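Local coordinates for protein HTH-type transcriptional regulator AscG (Escherichia coli, PDB 3BRQ) that represses transcription of the cryptic asc operon as a sequence-specific DNA-binding regulator of the LacI family, at residues 254-257 against 258-262; 36-39 against 40-44. All blocks are in the same frame, centred on the assembly; numbering follows the deposited sequence.

Contact 1. Residues 254-257 against 258-262; sequences PVTE and MIQEI
Met258 N reaches back to Pro254 O (2.8 Å) and Ile259 N to Val255 O, and the matching bonds from Gln260 N to Thr256 O and from Glu261 N to Glu257 O continue this first turn as a regular alpha-helix. Pro254 suits the N-cap, where a backbone N-H is not needed, and its ring CG lies 4.4 Å from the SE of Met258, a selenomethionine. Val255 and Ile259 point the same way, CG1 against CG1 at 4.2 Å; with Val255 CG1 anti to its backbone N (chi1 171°), this branched pair forms an apolar ridge. The ridge faces Glu38, Leu39 and His42 of helix 36-49, while Met258 and Ile259 also reach Leu107. Helix 255-270 thus follows strand 249-252 of one sheet yet packs on the other, a return crossing between subdomains characteristic of the periplasmic-binding-protein fold of LacI repressors. On the more exposed flank, Gln260 runs alongside Thr256, its NE2 3.6 Å from Thr256 CG2 and its CG 3.2 Å from Thr256 O. Glu261 OE2 turns along the helix into a salt bridge with Arg265.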
loop_
_atom_site.group_PDB
_atom_site.type_symbol
_atom_site.label_atom_id
_atom_site.label_comp_id
_atom_site.label_asym_id
_atom_site.label_seq_id
_atom_site.Cartn_x
_atom_site.Cartn_y
_atom_site.Cartn_z
ATOM N N PRO B 254 -13.792 -8.233 1.802
ATOM C CA PRO B 254 -13.302 -9.537 1.391
ATOM C C PRO B 254 -12.516 -9.452 0.062
ATOM O O PRO B 254 -12.851 -10.118 -0.925
ATOM C CB PRO B 254 -14.574 -10.356 1.237
ATOM C CG PRO B 254 -15.641 -9.342 0.870
ATOM C CD PRO B 254 -15.251 -8.071 1.558
ATOM N N VAL B 255 -11.471 -8.639 0.052
ATOM C CA VAL B 255 -10.645 -8.464 -1.147
ATOM C C VAL B 255 -10.207 -9.801 -1.747
ATOM O O VAL B 255 -10.441 -10.064 -2.922
ATOM C CB VAL B 255 -9.381 -7.561 -0.848
ATOM C CG1 VAL B 255 -8.399 -7.548 -2.031
ATOM C CG2 VAL B 255 -9.809 -6.178 -0.541
ATOM N N THR B 256 -9.572 -10.637 -0.932
ATOM C CA THR B 256 -9.063 -11.942 -1.363
ATOM C C THR B 256 -10.101 -12.823 -2.067
ATOM O O THR B 256 -9.894 -13.347 -3.191
ATOM C CB THR B 256 -8.539 -12.719 -0.133
ATOM O OG1 THR B 256 -7.341 -12.097 0.312
ATOM C CG2 THR B 256 -8.270 -14.160 -0.476
ATOM N N GLU B 257 -11.221 -12.978 -1.393
ATOM C CA GLU B 257 -12.376 -13.646 -1.978
ATOM C C GLU B 257 -12.789 -13.001 -3.260
ATOM O O GLU B 257 -13.113 -13.693 -4.235
ATOM C CB GLU B 257 -13.565 -13.632 -1.013
ATOM C CG GLU B 257 -13.391 -14.508 0.232
ATOM C CD GLU B 257 -12.562 -13.869 1.374
ATOM O OE1 GLU B 257 -12.134 -12.679 1.307
ATOM O OE2 GLU B 257 -12.345 -14.601 2.373
HETATM N N MSE B 258 -12.830 -11.670 -3.267
HETATM C CA MSE B 258 -13.335 -10.966 -4.438
HETATM C C MSE B 258 -12.436 -11.194 -5.657
HETATM O O MSE B 258 -12.938 -11.312 -6.773
HETATM C CB MSE B 258 -13.446 -9.464 -4.155
HETATM C CG MSE B 258 -14.802 -9.087 -3.522
HETATM SE SE MSE B 258 -14.747 -7.272 -2.905
HETATM C CE MSE B 258 -15.244 -6.510 -4.554
ATOM N N ILE B 259 -11.125 -11.262 -5.413
ATOM C CA ILE B 259 -10.110 -11.371 -6.473
ATOM C C ILE B 259 -10.086 -12.774 -7.051
ATOM O O ILE B 259 -9.956 -12.963 -8.269
ATOM C CB ILE B 259 -8.708 -10.937 -5.972
ATOM C CG1 ILE B 259 -8.720 -9.437 -5.736
ATOM C CG2 ILE B 259 -7.644 -11.106 -7.050
ATOM C CD1 ILE B 259 -9.376 -8.656 -6.948
ATOM N N GLN B 260 -10.242 -13.747 -6.161
ATOM C CA GLN B 260 -10.272 -15.144 -6.533
ATOM C C GLN B 260 -11.527 -15.430 -7.335
ATOM O O GLN B 260 -11.482 -16.210 -8.296
ATOM C CB GLN B 260 -10.226 -16.018 -5.300
ATOM C CG GLN B 260 -8.870 -16.015 -4.586
ATOM C CD GLN B 260 -8.913 -16.803 -3.284
ATOM O OE1 GLN B 260 -9.977 -17.252 -2.861
ATOM N NE2 GLN B 260 -7.745 -16.974 -2.636
ATOM N N GLU B 261 -12.628 -14.788 -6.979
ATOM C CA GLU B 261 -13.839 -14.873 -7.806
ATOM C C GLU B 261 -13.671 -14.333 -9.219
ATOM O O GLU B 261 -13.867 -15.050 -10.179
ATOM C CB GLU B 261 -15.006 -14.139 -7.169
ATOM C CG GLU B 261 -16.289 -14.386 -7.902
ATOM C CD GLU B 261 -16.876 -15.760 -7.577
ATOM O OE1 GLU B 261 -16.206 -16.613 -6.923
ATOM O OE2 GLU B 261 -18.033 -15.967 -7.958
ATOM N N ILE B 262 -13.379 -13.039 -9.359
ATOM C CA ILE B 262 -13.204 -12.458 -10.701
ATOM C C ILE B 262 -12.067 -13.101 -11.505
ATOM O O ILE B 262 -12.214 -13.371 -12.684
ATOM C CB ILE B 262 -13.028 -10.895 -10.614
ATOM C CG1 ILE B 262 -13.408 -10.244 -11.970
ATOM C CG2 ILE B 262 -11.622 -10.535 -10.105
ATOM C CD1 ILE B 262 -13.520 -8.728 -11.850
#

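Contact 2. Residues 36-39 against 40-44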
loop_
_atom_site.group_PDB
_atom_site.type_symbol
_atom_site.label_atom_id
_atom_site.label_comp_id
_atom_site.label_asym_id
_atom_site.label_seq_id
_atom_site.Cartn_x
_atom_site.Cartn_y
_atom_site.Cartn_z
ATOM N N PHE B 36 -4.935 -2.316 -3.441
ATOM C CA PHE B 36 -4.356 -2.638 -4.737
ATOM C C PHE B 36 -3.200 -3.674 -4.627
ATOM O O PHE B 36 -3.120 -4.617 -5.416
ATOM C CB PHE B 36 -4.011 -1.305 -5.420
ATOM C CG PHE B 36 -3.388 -1.400 -6.794
ATOM C CD1 PHE B 36 -3.327 -2.593 -7.515
ATOM C CD2 PHE B 36 -2.910 -0.234 -7.397
ATOM C CE1 PHE B 36 -2.726 -2.641 -8.764
ATOM C CE2 PHE B 36 -2.314 -0.263 -8.677
ATOM C CZ PHE B 36 -2.228 -1.476 -9.357
ATOM N N SER B 37 -2.320 -3.555 -3.656
ATOM C CA SER B 37 -1.219 -4.528 -3.666
ATOM C C SER B 37 -1.769 -5.915 -3.274
ATOM O O SER B 37 -1.342 -6.930 -3.842
ATOM C CB SER B 37 -0.088 -4.087 -2.766
ATOM O OG SER B 37 -0.544 -4.159 -1.453
ATOM N N GLU B 38 -2.754 -5.930 -2.370
ATOM C CA GLU B 38 -3.486 -7.149 -2.028
ATOM C C GLU B 38 -4.203 -7.740 -3.233
ATOM O O GLU B 38 -4.067 -8.938 -3.499
ATOM C CB GLU B 38 -4.500 -6.900 -0.924
ATOM C CG GLU B 38 -4.587 -8.055 0.083
ATOM C CD GLU B 38 -5.912 -8.070 0.860
ATOM O OE1 GLU B 38 -6.494 -6.972 1.093
ATOM O OE2 GLU B 38 -6.385 -9.178 1.231
ATOM N N LEU B 39 -4.932 -6.909 -3.988
ATOM C CA LEU B 39 -5.652 -7.434 -5.126
ATOM C C LEU B 39 -4.672 -7.965 -6.171
ATOM O O LEU B 39 -4.908 -9.004 -6.767
ATOM C CB LEU B 39 -6.667 -6.405 -5.715
ATOM C CG LEU B 39 -6.393 -5.385 -6.815
ATOM C CD1 LEU B 39 -6.387 -5.993 -8.199
ATOM C CD2 LEU B 39 -7.523 -4.313 -6.802
ATOM N N LEU B 40 -3.552 -7.267 -6.361
ATOM C CA LEU B 40 -2.590 -7.653 -7.393
ATOM C C LEU B 40 -1.908 -8.955 -6.995
ATOM O O LEU B 40 -1.645 -9.822 -7.820
ATOM C CB LEU B 40 -1.547 -6.552 -7.611
ATOM C CG LEU B 40 -0.542 -6.693 -8.763
ATOM C CD1 LEU B 40 -1.230 -6.876 -10.131
ATOM C CD2 LEU B 40 0.390 -5.511 -8.825
ATOM N N PHE B 41 -1.639 -9.072 -5.711
ATOM C CA PHE B 41 -0.975 -10.255 -5.174
ATOM C C PHE B 41 -1.818 -11.489 -5.426
ATOM O O PHE B 41 -1.309 -12.510 -5.890
ATOM C CB PHE B 41 -0.716 -10.113 -3.677
ATOM C CG PHE B 41 -0.123 -11.365 -3.063
ATOM C CD1 PHE B 41 1.120 -11.825 -3.480
ATOM C CD2 PHE B 41 -0.845 -12.109 -2.132
ATOM C CE1 PHE B 41 1.688 -13.011 -2.951
ATOM C CE2 PHE B 41 -0.311 -13.303 -1.601
ATOM C CZ PHE B 41 0.986 -13.749 -2.013
ATOM N N HIS B 42 -3.118 -11.395 -5.143
ATOM C CA HIS B 42 -3.983 -12.553 -5.319
ATOM C C HIS B 42 -4.324 -12.823 -6.773
ATOM O O HIS B 42 -4.442 -13.973 -7.163
ATOM C CB HIS B 42 -5.242 -12.458 -4.460
ATOM C CG HIS B 42 -4.960 -12.504 -2.995
ATOM N ND1 HIS B 42 -4.584 -13.662 -2.351
ATOM C CD2 HIS B 42 -4.975 -11.534 -2.051
ATOM C CE1 HIS B 42 -4.380 -13.402 -1.069
ATOM N NE2 HIS B 42 -4.611 -12.117 -0.865
ATOM N N ALA B 43 -4.534 -11.782 -7.576
ATOM C CA ALA B 43 -4.583 -11.978 -9.030
ATOM C C ALA B 43 -3.339 -12.679 -9.604
ATOM O O ALA B 43 -3.466 -13.618 -10.376
ATOM C CB ALA B 43 -4.822 -10.654 -9.765
ATOM N N ALA B 44 -2.159 -12.193 -9.245
ATOM C CA ALA B 44 -0.875 -12.747 -9.751
ATOM C C ALA B 44 -0.725 -14.174 -9.304
ATOM O O ALA B 44 -0.432 -15.036 -10.093
ATOM C CB ALA B 44 0.346 -11.943 -9.230
HETATM O O HOH W 1 -4.514 -11.139 1.445
#
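Glu38 and His42, one helical turn apart, have the polar ends of their side chains, carboxylate and imidazole, linked by a water. The water donates to Glu38 OE2 at 2.7 Å and lies in the plane of the imidazole at its edge, beside His42 NE2, though that 2.5 Å separation is shorter than expected and should be read with caution. The two side-chain atoms OE2 and NE2 are themselves 4.0 Å apart and not in contact, with carboxylate and ring planes 71° from each other. His42 CG stands beside its backbone N (chi1 -66°), a setting that folds the ring back along the helix until CD2 is 3.1 Å from Glu38 O. One face of this ring receives the neighbouring Phe41, whose CD2 sits 3.9 Å above its centre, while His42 NE2 lies in the Phe41 ring plane at that ring's edge. A flat, polar aromatic suits the place, offering a face to Phe41 and a nitrogen to the water; an alanine here would probably take from the water its imidazole partner and leave Phe41 CD2 without a face to rest on.

Around the turn, Phe36 CE1 touches Leu40 CD2 at 4.2 Å, joining two bulky apolar groups that also reach Leu56. Beneath them the backbone bonds from Leu40 N to Phe36 O and from Phe41 N to Ser37 O fix the spacing, followed by those of His42 and Ala43. The small methyl of Ala43 lets the helix approach Leu24 and Ile263 closely. Phe36 and Leu40 pack reciprocally against Leu40 and Phe36 of the second subunit, and the Phe41 ring meets His32 of that subunit. Helix 36-49 is the connecting helix of the beta-alpha-beta crossover from strand 21-27 to strand 53-60, here serving also as a surface of the LacI-type dimer.

Overall arrangement
Contacts 1 and 2 are turns of two neighbouring helices, 255-270 and 36-49, far apart in sequence but with centres about 10 Å apart. They pack on the same side of the parallel sheet, so that the late helix completes a layer begun near the start of the chain. Ile259 CG2 presses between the turns of the partner, 3.2 Å from Ala43 N. At the more polar margin, Thr256 OG1 lies 3.2 Å from Glu38 OE2, a weak hydrogen bond beside the water bridge of contact 2. The Phe36 side chain is about 11 Å from a bound sodium ion. In LacI-family relatives, the effector pocket lies between the two subdomains.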